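Local coordinates for protein enoyl CoA hydratase/isomerase (Crotonase) (Legionella pneumophila subsp. pneumophila, PDB 3I47) that probably hydrates enoyl-CoA thioesters or isomerises related acyl-CoA substrates, at residues E136-L141 against M164-F169; L67-S72 against L82-V87; N203-V208 against S241-E246; S96-P101 against N210-A215. All blocks are in the same frame, centred on the assembly; numbering follows the deposited sequence. Where two conformers were deposited one is given.

How the contacts relate
The four contacts form two pairs at opposite sides of the chain's centre. Contacts 1 and 2 have centres 18 Å apart and touch where Leu139 CD2 lies 4.2 Å from Met70 SD. Contacts 3 and 4 have centres 15 Å apart. They share helix 205-218, and Val208 CG1 packs 3.6 Å from Pro101 CG. Helix 78-97 runs between the pairs: it carries 82-87 of contact 2 and leads into 96-101 of contact 4. The nearest atoms of contacts 2 and 4 are about 11 Å apart. Contact 1 is nested within the long chain loop closed by contact 4, yet their centres are 31 Å apart. None of the four contacts can be assigned to an active site.

Contact 1. Residues E136-L141 against M164-F169; sequences EVKLGL and MSAEVF
Met164 meets the 136-141 segment through its backbone: its O lies 3.6 Å from Val137 CG2, while its CB points away. Ser165 also turns its CB away and works within its own segment. Its OG accepts from Glu167 N in an ST turn and donates to Glu167 OE2, which pins the bend after the helix. Ala166 is the centre of the contact. It is the first residue past the helix, with positive phi (55°), and its CB points toward 136-141. Val137 CG2 packs 3.8 Å from Ala166 CB. The chain of Lys138 passes alongside the same methyl, with CE 3.7 Å from Ala166 CB. Lys138 has CG anti to its carbonyl carbon (chi1 -72°) and is extended beyond it, which carries NZ on to Ala166 O at 2.8 Å. The donor NZ is tilted 28° from the carbonyl plane of Ala166. The lysine thus uses its carbon chain for packing and its ammonium group to bind a carbonyl at the helix exit. Beyond Glu167, Val168 rests on Arg131 and Cys133 of strand 131-133, and Phe169 pairs with Phe132 through the backbone. The contact joins the 3-10 turn after strand 131-133 to the link between helix 156-165 and strand 168-170.

Contact 2. Residues L67-S72 against L82-V87; sequences LTWMQS and LEDSLV
Trp69 and Asp84 make the whole contact between these segments. The indole Trp69 NE1 donates to Asp84 OD1 at 2.9 Å, and the N-H...O angle of 167° is nearly straight. The oxygen lies close to the indole plane, at the ring edge. On the carboxylate, the N-H comes from the syn side but 28° out of plane. Asp84 OD2 sits beside the benzene part of the ring, 3.2 Å from Trp69 CZ2. Both oxygens therefore lie along one edge of the indole, and ring and carboxylate planes are 23° apart. The bond bridges two consecutive helices, 67-74 and 78-97, within the crotonase fold. The backbones stay well apart, with Trp69 CA 10.4 Å from Asp84 CA. The side chains span that gap from opposite directions. CG is anti to the backbone N in both, which sends each flat group out from its helix toward the other. Further out, Asn30 of helix 30-45 touches both Trp69 and Asp84. Asp29 also touches Trp69, and Phe76 touches Asp84. At the start of helix 67-74, Asp66 OD1 accepts a hydrogen bond from Trp69 N and a weak one from Thr68 N.

Contact 3. Residues N203-V208 against S241-E246; sequences NAPEAV and SDEGQE
Glu243 uses both carboxylate oxygens to hold the first turn of helix 205-218 in the crotonase fold. Glu243 OE2 accepts from Glu206 N at 2.9 Å, and Glu243 OE1 accepts from Ala207 N at 2.8 Å. Each oxygen uses its syn lone pair. The first bond is the straighter, at 155° against 136°. A carboxylate from another helix thus binds two backbone N-H groups in this first turn. The negative carboxylate probably interacts well with the positive end of the helix dipole. Lys238 adds a salt bridge to Glu243 OE1, so that oxygen has two partners and the carboxylate is further fixed. Glu243 reaches across with CG anti to the backbone N (chi1 -172°) and an extended chain beyond. Its own helix, 242-253, is capped locally, since Ser241 OG accepts from Gly244 N. Glu206 lies across Glu243 at about a right angle. Its chain is bent at chi2, which takes its carboxylate away, and Glu206 OE2 stays 5.2 Å from Glu243 OE2. Trp259 lies against Ala204 and Pro205 beside the contact. Carbon atoms pack round the glutamate. Pro205 CD comes near Glu243 OE2. The N-cap residue is Ala204, and its methyl CB lies 3.4 Å from Glu243 CD.

Contact 4. Residues S96-P101 against N210-A215; sequences SQSPKP and NSKQLA
Lys212 reaches from helix 205-218 into the loop 98-101 and binds two of its carbonyl groups. Lys212 NZ is 2.8 Å from Ser98 O and 2.9 Å from Lys100 O. Here the chain leaves helix 78-97 and enters strand 102-106 of the main sheet in the crotonase fold, so one lysine ties helix 205-218 to this connection. The two carbonyls are met differently. The ammonium group is tilted 31° from the plane of the Ser98 carbonyl, but it stands above the plane of the Lys100 carbonyl, 54° out of it. Ser98 OG donates to Lys100 O from the opposite face, at 2.8 Å, a bond within the loop, so two donors hold this oxygen. Asp122 supplies a salt bridge to Lys212 NZ. The ammonium end of Lys212 is thus gripped by two carbonyls and a carboxylate, which probably favours its charged form.

The tight part is this polar end, beside the buried Ser98 and Pro101. The rest is looser. Pro99 is exposed and its CB points away, so it offers Lys212 only its backbone. Lys100 CB also points away, and the ammonium group of Lys100 binds Val49 O and Ala43 O instead. Lys212 bridges the gap with CG anti to the backbone N (chi1 179°) and an extended chain. Along that chain, Lys212 CD passes 3.7 Å from Pro99 O.

Contact 1. Residues E136-L141 against M164-F169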
loop_
_atom_site.group_PDB
_atom_site.type_symbol
_atom_site.label_atom_id
_atom_site.label_comp_id
_atom_site.label_asym_id
_atom_site.label_seq_id
_atom_site.Cartn_x
_atom_site.Cartn_y
_atom_site.Cartn_z
ATOM N N GLU A 136 1.905 -7.159 18.603
ATOM C CA GLU A 136 3.248 -7.077 19.213
ATOM C C GLU A 136 3.284 -7.044 20.738
ATOM O O GLU A 136 4.143 -7.681 21.344
ATOM C CB GLU A 136 4.031 -5.892 18.641
ATOM C CG GLU A 136 4.510 -6.089 17.182
ATOM C CD GLU A 136 3.410 -5.949 16.112
ATOM O OE1 GLU A 136 2.257 -5.576 16.412
ATOM O OE2 GLU A 136 3.722 -6.201 14.921
ATOM N N VAL A 137 2.349 -6.334 21.367
ATOM C CA VAL A 137 2.407 -6.212 22.833
ATOM C C VAL A 137 2.181 -7.555 23.552
ATOM O O VAL A 137 2.542 -7.699 24.721
ATOM C CB VAL A 137 1.462 -5.114 23.425
ATOM C CG1 VAL A 137 1.857 -3.714 22.930
ATOM C CG2 VAL A 137 -0.020 -5.427 23.170
ATOM N N LYS A 138 1.581 -8.521 22.856
ATOM C CA LYS A 138 1.383 -9.855 23.425
ATOM C C LYS A 138 2.715 -10.576 23.606
ATOM O O LYS A 138 2.830 -11.482 24.434
ATOM C CB LYS A 138 0.450 -10.690 22.545
ATOM C CG LYS A 138 -1.020 -10.249 22.604
ATOM C CD LYS A 138 -1.863 -10.994 21.574
ATOM C CE LYS A 138 -3.352 -10.649 21.688
ATOM N NZ LYS A 138 -4.104 -10.803 20.378
ATOM N N LEU A 139 3.706 -10.164 22.819
ATOM C CA LEU A 139 5.055 -10.750 22.850
ATOM C C LEU A 139 6.041 -9.870 23.603
ATOM O O LEU A 139 7.244 -10.111 23.581
ATOM C CB LEU A 139 5.549 -10.960 21.416
ATOM C CG LEU A 139 5.280 -12.313 20.748
ATOM C CD1 LEU A 139 3.887 -12.853 21.045
ATOM C CD2 LEU A 139 5.496 -12.164 19.262
ATOM N N GLY A 140 5.539 -8.834 24.267
ATOM C CA GLY A 140 6.415 -7.866 24.899
ATOM C C GLY A 140 7.163 -6.993 23.910
ATOM O O GLY A 140 8.203 -6.439 24.233
ATOM N N LEU A 141 6.624 -6.864 22.696
ATOM C CA LEU A 141 7.233 -6.027 21.667
ATOM C C LEU A 141 6.319 -4.846 21.335
ATOM O O LEU A 141 5.253 -4.695 21.938
ATOM C CB LEU A 141 7.547 -6.863 20.419
ATOM C CG LEU A 141 8.481 -8.068 20.652
ATOM C CD1 LEU A 141 8.658 -8.859 19.367
ATOM C CD2 LEU A 141 9.850 -7.653 21.203
ATOM N N MET A 164 -2.322 -1.012 21.996
ATOM C CA MET A 164 -2.326 -1.366 23.411
ATOM C C MET A 164 -3.092 -2.670 23.675
ATOM O O MET A 164 -2.738 -3.437 24.571
ATOM C CB MET A 164 -2.927 -0.231 24.258
ATOM C CG MET A 164 -2.116 1.077 24.235
ATOM S SD MET A 164 -2.728 2.348 25.422
ATOM C CE MET A 164 -4.474 2.480 24.973
ATOM N N SER A 165 -4.162 -2.896 22.915
ATOM C CA SER A 165 -5.038 -4.041 23.170
ATOM C C SER A 165 -4.591 -5.303 22.435
ATOM O O SER A 165 -4.882 -6.406 22.891
ATOM C CB SER A 165 -6.474 -3.713 22.756
ATOM O OG SER A 165 -6.570 -3.705 21.334
ATOM N N ALA A 166 -3.924 -5.125 21.292
ATOM C CA ALA A 166 -3.613 -6.222 20.365
ATOM C C ALA A 166 -4.872 -6.997 19.943
ATOM O O ALA A 166 -4.809 -8.190 19.611
ATOM C CB ALA A 166 -2.539 -7.162 20.973
ATOM N N GLU A 167 -6.022 -6.324 19.969
ATOM C CA GLU A 167 -7.262 -6.977 19.568
ATOM C C GLU A 167 -7.309 -7.224 18.060
ATOM O O GLU A 167 -6.754 -6.459 17.262
ATOM C CB GLU A 167 -8.490 -6.196 20.033
ATOM C CG GLU A 167 -8.742 -4.883 19.293
ATOM C CD GLU A 167 -9.619 -3.936 20.087
ATOM O OE1 GLU A 167 -10.861 -4.052 19.998
ATOM O OE2 GLU A 167 -9.061 -3.075 20.792
ATOM N N VAL A 168 -7.995 -8.297 17.688
ATOM C CA VAL A 168 -8.274 -8.564 16.277
ATOM C C VAL A 168 -9.475 -7.726 15.870
ATOM O O VAL A 168 -10.462 -7.643 16.605
ATOM C CB VAL A 168 -8.550 -10.066 16.040
ATOM C CG1 VAL A 168 -8.889 -10.337 14.554
ATOM C CG2 VAL A 168 -7.355 -10.881 16.465
ATOM N N PHE A 169 -9.384 -7.072 14.716
ATOM C CA PHE A 169 -10.511 -6.308 14.196
ATOM C C PHE A 169 -10.853 -6.734 12.784
ATOM O O PHE A 169 -9.960 -7.031 11.984
ATOM C CB PHE A 169 -10.328 -4.784 14.342
ATOM C CG PHE A 169 -9.081 -4.212 13.691
ATOM C CD1 PHE A 169 -9.182 -3.466 12.505
ATOM C CD2 PHE A 169 -7.822 -4.343 14.293
ATOM C CE1 PHE A 169 -8.051 -2.890 11.912
ATOM C CE2 PHE A 169 -6.679 -3.773 13.715
ATOM C CZ PHE A 169 -6.784 -3.037 12.513
#

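Contact 2. Residues L67-S72 against L82-V87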
loop_
_atom_site.group_PDB
_atom_site.type_symbol
_atom_site.label_atom_id
_atom_site.label_comp_id
_atom_site.label_asym_id
_atom_site.label_seq_id
_atom_site.Cartn_x
_atom_site.Cartn_y
_atom_site.Cartn_z
ATOM N N LEU A 67 8.025 -18.462 11.976
ATOM C CA LEU A 67 8.491 -19.038 13.247
ATOM C C LEU A 67 9.990 -19.324 13.270
ATOM O O LEU A 67 10.628 -19.176 14.312
ATOM C CB LEU A 67 7.706 -20.311 13.582
ATOM C CG LEU A 67 6.256 -20.084 14.022
ATOM C CD1 LEU A 67 5.548 -21.424 14.181
ATOM C CD2 LEU A 67 6.196 -19.293 15.325
ATOM N N THR A 68 10.547 -19.719 12.130
ATOM C CA THR A 68 11.997 -19.925 12.039
ATOM C C THR A 68 12.726 -18.597 12.227
ATOM O O THR A 68 13.692 -18.504 12.994
ATOM C CB THR A 68 12.383 -20.546 10.696
ATOM O OG1 THR A 68 11.668 -21.779 10.520
ATOM C CG2 THR A 68 13.895 -20.772 10.613
ATOM N N TRP A 69 12.249 -17.562 11.534
ATOM C CA TRP A 69 12.821 -16.241 11.692
ATOM C C TRP A 69 12.672 -15.742 13.136
ATOM O O TRP A 69 13.598 -15.142 13.675
ATOM C CB TRP A 69 12.188 -15.255 10.689
ATOM C CG TRP A 69 12.572 -13.833 10.973
ATOM C CD1 TRP A 69 13.683 -13.179 10.534
ATOM C CD2 TRP A 69 11.867 -12.918 11.809
ATOM N NE1 TRP A 69 13.717 -11.908 11.042
ATOM C CE2 TRP A 69 12.617 -11.716 11.835
ATOM C CE3 TRP A 69 10.680 -12.995 12.548
ATOM C CZ2 TRP A 69 12.210 -10.593 12.553
ATOM C CZ3 TRP A 69 10.287 -11.889 13.276
ATOM C CH2 TRP A 69 11.051 -10.699 13.273
ATOM N N MET A 70 11.515 -15.981 13.753
ATOM C CA MET A 70 11.310 -15.511 15.122
ATOM C C MET A 70 12.328 -16.122 16.089
ATOM O O MET A 70 12.868 -15.428 16.956
ATOM C CB MET A 70 9.886 -15.778 15.615
ATOM C CG MET A 70 9.615 -15.136 16.973
ATOM S SD MET A 70 7.862 -15.155 17.441
ATOM C CE MET A 70 7.059 -15.368 15.838
ATOM N N GLN A 71 12.595 -17.414 15.928
ATOM C CA GLN A 71 13.591 -18.061 16.773
ATOM C C GLN A 71 14.988 -17.459 16.544
ATOM O O GLN A 71 15.745 -17.230 17.503
ATOM C CB GLN A 71 13.599 -19.574 16.554
ATOM C CG GLN A 71 14.664 -20.302 17.407
ATOM C CD GLN A 71 14.441 -20.157 18.918
ATOM O OE1 GLN A 71 13.661 -20.913 19.518
ATOM N NE2 GLN A 71 15.144 -19.200 19.546
ATOM N N SER A 72 15.318 -17.181 15.287
ATOM C CA SER A 72 16.599 -16.552 14.961
ATOM C C SER A 72 16.676 -15.160 15.586
ATOM O O SER A 72 17.674 -14.804 16.226
ATOM C CB SER A 72 16.774 -16.440 13.449
ATOM O OG SER A 72 16.832 -17.729 12.870
ATOM N N LEU A 82 18.592 -4.110 14.734
ATOM C CA LEU A 82 18.462 -2.857 13.982
ATOM C C LEU A 82 18.540 -3.119 12.467
ATOM O O LEU A 82 17.697 -2.650 11.706
ATOM C CB LEU A 82 19.505 -1.819 14.436
ATOM C CG LEU A 82 19.542 -0.511 13.623
ATOM C CD1 LEU A 82 18.258 0.268 13.773
ATOM C CD2 LEU A 82 20.736 0.360 14.025
ATOM N N GLU A 83 19.554 -3.871 12.050
ATOM C CA GLU A 83 19.728 -4.239 10.641
ATOM C C GLU A 83 18.510 -4.997 10.128
ATOM O O GLU A 83 17.990 -4.710 9.053
ATOM C CB GLU A 83 20.988 -5.095 10.456
ATOM C CG GLU A 83 22.289 -4.382 10.833
ATOM C CD GLU A 83 23.520 -5.022 10.211
ATOM O OE1 GLU A 83 23.390 -5.649 9.135
ATOM O OE2 GLU A 83 24.621 -4.888 10.787
ATOM N N ASP A 84 18.062 -5.980 10.906
ATOM C CA ASP A 84 16.900 -6.773 10.529
ATOM C C ASP A 84 15.639 -5.899 10.401
ATOM O O ASP A 84 14.899 -6.012 9.417
ATOM C CB ASP A 84 16.699 -7.896 11.553
ATOM C CG ASP A 84 15.437 -8.681 11.324
ATOM O OD1 ASP A 84 15.470 -9.621 10.497
ATOM O OD2 ASP A 84 14.420 -8.357 11.982
ATOM N N SER A 85 15.411 -5.027 11.374
ATOM C CA SER A 85 14.208 -4.189 11.382
ATOM C C SER A 85 14.194 -3.193 10.235
ATOM O O SER A 85 13.120 -2.789 9.788
ATOM C CB SER A 85 14.073 -3.451 12.715
ATOM O OG SER A 85 13.761 -4.376 13.740
ATOM N N LEU A 86 15.383 -2.795 9.772
ATOM C CA LEU A 86 15.481 -1.857 8.656
ATOM C C LEU A 86 15.069 -2.478 7.316
ATOM O O LEU A 86 14.803 -1.746 6.365
ATOM C CB LEU A 86 16.880 -1.226 8.569
ATOM C CG LEU A 86 17.141 -0.158 9.644
ATOM C CD1 LEU A 86 18.633 0.117 9.758
ATOM C CD2 LEU A 86 16.372 1.112 9.325
ATOM N N VAL A 87 14.995 -3.811 7.242
ATOM C CA VAL A 87 14.457 -4.447 6.031
ATOM C C VAL A 87 12.989 -4.055 5.864
ATOM O O VAL A 87 12.629 -3.458 4.841
ATOM C CB VAL A 87 14.646 -5.989 6.024
ATOM C CG1 VAL A 87 14.036 -6.592 4.741
ATOM C CG2 VAL A 87 16.118 -6.319 6.129
#

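Contact 3. Residues N203-V208 against S241-E246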
loop_
_atom_site.group_PDB
_atom_site.type_symbol
_atom_site.label_atom_id
_atom_site.label_comp_id
_atom_site.label_asym_id
_atom_site.label_seq_id
_atom_site.Cartn_x
_atom_site.Cartn_y
_atom_site.Cartn_z
ATOM N N ASN A 203 -6.646 6.583 -16.102
ATOM C CA ASN A 203 -6.727 8.029 -15.934
ATOM C C ASN A 203 -5.415 8.647 -16.433
ATOM O O ASN A 203 -4.400 7.951 -16.568
ATOM C CB ASN A 203 -6.989 8.407 -14.469
ATOM C CG ASN A 203 -8.377 7.980 -13.976
ATOM O OD1 ASN A 203 -8.587 7.759 -12.772
ATOM N ND2 ASN A 203 -9.320 7.854 -14.896
ATOM N N ALA A 204 -5.431 9.948 -16.717
ATOM C CA ALA A 204 -4.231 10.616 -17.236
ATOM C C ALA A 204 -3.055 10.429 -16.287
ATOM O O ALA A 204 -3.134 10.767 -15.121
ATOM C CB ALA A 204 -4.504 12.088 -17.462
ATOM N N PRO A 205 -1.951 9.862 -16.789
ATOM C CA PRO A 205 -0.909 9.400 -15.870
ATOM C C PRO A 205 -0.191 10.503 -15.101
ATOM O O PRO A 205 0.065 10.343 -13.902
ATOM C CB PRO A 205 0.062 8.637 -16.786
ATOM C CG PRO A 205 -0.226 9.134 -18.155
ATOM C CD PRO A 205 -1.698 9.442 -18.174
ATOM N N GLU A 206 0.103 11.627 -15.756
ATOM C CA GLU A 206 0.757 12.720 -15.038
ATOM C C GLU A 206 -0.201 13.348 -14.031
ATOM O O GLU A 206 0.191 13.649 -12.900
ATOM C CB GLU A 206 1.306 13.790 -15.990
ATOM C CG GLU A 206 2.438 13.290 -16.908
ATOM C CD GLU A 206 3.544 12.560 -16.153
ATOM O OE1 GLU A 206 4.072 13.109 -15.153
ATOM O OE2 GLU A 206 3.885 11.422 -16.551
ATOM N N ALA A 207 -1.455 13.531 -14.446
ATOM C CA ALA A 207 -2.485 14.090 -13.568
ATOM C C ALA A 207 -2.679 13.239 -12.298
ATOM O O ALA A 207 -2.810 13.785 -11.204
ATOM C CB ALA A 207 -3.806 14.253 -14.321
ATOM N N VAL A 208 -2.654 11.916 -12.455
ATOM C CA VAL A 208 -2.793 10.992 -11.317
ATOM C C VAL A 208 -1.619 11.174 -10.355
ATOM O O VAL A 208 -1.810 11.363 -9.152
ATOM C CB VAL A 208 -2.908 9.530 -11.799
ATOM C CG1 VAL A 208 -2.715 8.558 -10.634
ATOM C CG2 VAL A 208 -4.254 9.279 -12.425
ATOM N N SER A 241 -0.542 22.292 -20.014
ATOM C CA SER A 241 0.344 21.146 -20.252
ATOM C C SER A 241 -0.138 20.337 -21.457
ATOM O O SER A 241 -1.311 20.360 -21.800
ATOM C CB SER A 241 0.396 20.241 -19.008
ATOM O OG SER A 241 -0.808 19.492 -18.843
ATOM N N ASP A 242 0.766 19.595 -22.093
ATOM C CA ASP A 242 0.353 18.735 -23.197
ATOM C C ASP A 242 -0.754 17.767 -22.797
ATOM O O ASP A 242 -1.709 17.571 -23.544
ATOM C CB ASP A 242 1.543 17.947 -23.744
ATOM C CG ASP A 242 2.564 18.828 -24.457
ATOM O OD1 ASP A 242 2.274 20.003 -24.757
ATOM O OD2 ASP A 242 3.673 18.328 -24.712
ATOM N N GLU A 243 -0.630 17.163 -21.612
ATOM C CA GLU A 243 -1.630 16.207 -21.146
ATOM C C GLU A 243 -2.992 16.851 -20.858
ATOM O O GLU A 243 -4.035 16.288 -21.209
ATOM C CB GLU A 243 -1.123 15.458 -19.912
ATOM C CG GLU A 243 -2.027 14.326 -19.493
ATOM C CD GLU A 243 -1.551 13.677 -18.224
ATOM O OE1 GLU A 243 -1.824 14.242 -17.144
ATOM O OE2 GLU A 243 -0.917 12.601 -18.302
ATOM N N GLY A 244 -2.975 18.026 -20.228
ATOM C CA GLY A 244 -4.210 18.748 -19.924
ATOM C C GLY A 244 -4.906 19.180 -21.209
ATOM O O GLY A 244 -6.122 19.046 -21.350
ATOM N N GLN A 245 -4.124 19.670 -22.169
ATOM C CA GLN A 245 -4.692 20.063 -23.452
ATOM C C GLN A 245 -5.285 18.878 -24.213
ATOM O O GLN A 245 -6.352 18.995 -24.814
ATOM C CB GLN A 245 -3.649 20.798 -24.302
ATOM C CG GLN A 245 -3.390 22.201 -23.810
ATOM C CD GLN A 245 -4.559 23.137 -24.113
ATOM O OE1 GLN A 245 -4.971 23.279 -25.272
ATOM N NE2 GLN A 245 -5.101 23.784 -23.072
ATOM N N GLU A 246 -4.595 17.739 -24.166
ATOM C CA GLU A 246 -5.097 16.515 -24.773
ATOM C C GLU A 246 -6.384 16.058 -24.106
ATOM O O GLU A 246 -7.335 15.682 -24.779
ATOM C CB GLU A 246 -4.028 15.414 -24.730
ATOM C CG GLU A 246 -4.532 14.008 -25.043
ATOM C CD GLU A 246 -4.969 13.803 -26.488
ATOM O OE1 GLU A 246 -4.744 14.687 -27.357
ATOM O OE2 GLU A 246 -5.553 12.733 -26.758
#

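Contact 4. Residues S96-P101 against N210-A215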
loop_
_atom_site.group_PDB
_atom_site.type_symbol
_atom_site.label_atom_id
_atom_site.label_comp_id
_atom_site.label_asym_id
_atom_site.label_seq_id
_atom_site.Cartn_x
_atom_site.Cartn_y
_atom_site.Cartn_z
ATOM N N SER A 96 5.715 3.963 0.662
ATOM C CA SER A 96 5.121 5.290 0.946
ATOM C C SER A 96 5.649 6.386 0.017
ATOM O O SER A 96 4.949 7.376 -0.264
ATOM C CB SER A 96 5.347 5.679 2.406
ATOM O OG SER A 96 6.686 6.059 2.653
ATOM N N GLN A 97 6.883 6.204 -0.446
ATOM C CA GLN A 97 7.556 7.155 -1.340
ATOM C C GLN A 97 7.267 6.947 -2.833
ATOM O O GLN A 97 7.688 7.767 -3.659
ATOM C CB GLN A 97 9.069 7.106 -1.116
ATOM C CG GLN A 97 9.508 7.741 0.199
ATOM C CD GLN A 97 9.393 9.258 0.171
ATOM O OE1 GLN A 97 9.999 9.923 -0.677
ATOM N NE2 GLN A 97 8.617 9.812 1.092
ATOM N N SER A 98 6.561 5.874 -3.187
ATOM C CA SER A 98 6.207 5.617 -4.585
ATOM C C SER A 98 5.454 6.806 -5.171
ATOM O O SER A 98 4.440 7.206 -4.607
ATOM C CB SER A 98 5.287 4.402 -4.689
ATOM O OG SER A 98 4.827 4.238 -6.034
ATOM N N PRO A 99 5.919 7.346 -6.311
ATOM C CA PRO A 99 5.123 8.399 -6.969
ATOM C C PRO A 99 3.877 7.818 -7.631
ATOM O O PRO A 99 2.914 8.551 -7.881
ATOM C CB PRO A 99 6.058 8.960 -8.049
ATOM C CG PRO A 99 7.370 8.301 -7.859
ATOM C CD PRO A 99 7.205 7.094 -6.980
ATOM N N LYS A 100 3.915 6.523 -7.939
ATOM C CA LYS A 100 2.776 5.819 -8.546
ATOM C C LYS A 100 1.772 5.356 -7.480
ATOM O O LYS A 100 2.160 5.061 -6.334
ATOM C CB LYS A 100 3.270 4.598 -9.334
ATOM C CG LYS A 100 4.333 4.950 -10.363
ATOM C CD LYS A 100 4.871 3.728 -11.069
ATOM C CE LYS A 100 5.908 4.182 -12.074
ATOM N NZ LYS A 100 6.466 3.081 -12.898
ATOM N N PRO A 101 0.477 5.270 -7.846
ATOM C CA PRO A 101 -0.532 4.742 -6.909
ATOM C C PRO A 101 -0.196 3.332 -6.452
ATOM O O PRO A 101 0.225 2.494 -7.259
ATOM C CB PRO A 101 -1.814 4.699 -7.737
ATOM C CG PRO A 101 -1.588 5.696 -8.841
ATOM C CD PRO A 101 -0.117 5.731 -9.119
ATOM N N ASN A 210 0.453 13.775 -10.174
ATOM C CA ASN A 210 0.409 15.127 -9.648
ATOM C C ASN A 210 -0.638 15.268 -8.543
ATOM O O ASN A 210 -0.423 16.004 -7.588
ATOM C CB ASN A 210 0.041 16.129 -10.749
ATOM C CG ASN A 210 1.122 16.302 -11.812
ATOM O OD1 ASN A 210 0.871 16.949 -12.832
ATOM N ND2 ASN A 210 2.310 15.724 -11.599
ATOM N N SER A 211 -1.764 14.561 -8.683
ATOM C CA SER A 211 -2.840 14.617 -7.685
ATOM C C SER A 211 -2.419 13.963 -6.375
ATOM O O SER A 211 -2.768 14.441 -5.299
ATOM C CB SER A 211 -4.102 13.957 -8.211
ATOM O OG SER A 211 -4.632 14.742 -9.266
ATOM N N LYS A 212 -1.640 12.891 -6.479
ATOM C CA LYS A 212 -1.062 12.268 -5.290
ATOM C C LYS A 212 -0.138 13.252 -4.591
ATOM O O LYS A 212 -0.253 13.454 -3.378
ATOM C CB LYS A 212 -0.290 10.997 -5.664
ATOM C CG LYS A 212 0.361 10.309 -4.471
ATOM C CD LYS A 212 0.800 8.911 -4.845
ATOM C CE LYS A 212 1.508 8.229 -3.698
ATOM N NZ LYS A 212 1.722 6.789 -4.023
ATOM N N GLN A 213 0.747 13.885 -5.360
ATOM C CA GLN A 213 1.697 14.860 -4.818
ATOM C C GLN A 213 0.965 16.051 -4.167
ATOM O O GLN A 213 1.356 16.518 -3.097
ATOM C CB GLN A 213 2.649 15.333 -5.923
ATOM C CG GLN A 213 3.876 16.103 -5.450
ATOM C CD GLN A 213 4.723 16.655 -6.603
ATOM O OE1 GLN A 213 4.637 16.183 -7.743
ATOM N NE2 GLN A 213 5.549 17.657 -6.303
ATOM N N LEU A 214 -0.092 16.508 -4.834
ATOM C CA LEU A 214 -0.923 17.617 -4.368
ATOM C C LEU A 214 -1.568 17.336 -3.012
ATOM O O LEU A 214 -1.495 18.167 -2.102
ATOM C CB LEU A 214 -2.004 17.893 -5.420
ATOM C CG LEU A 214 -3.140 18.877 -5.106
ATOM C CD1 LEU A 214 -2.610 20.278 -5.224
ATOM C CD2 LEU A 214 -4.306 18.657 -6.054
ATOM N N ALA A 215 -2.207 16.170 -2.880
ATOM C CA ALA A 215 -2.854 15.804 -1.616
ATOM C C ALA A 215 -1.829 15.770 -0.487
ATOM O O ALA A 215 -2.077 16.278 0.600
ATOM C CB ALA A 215 -3.574 14.469 -1.731
#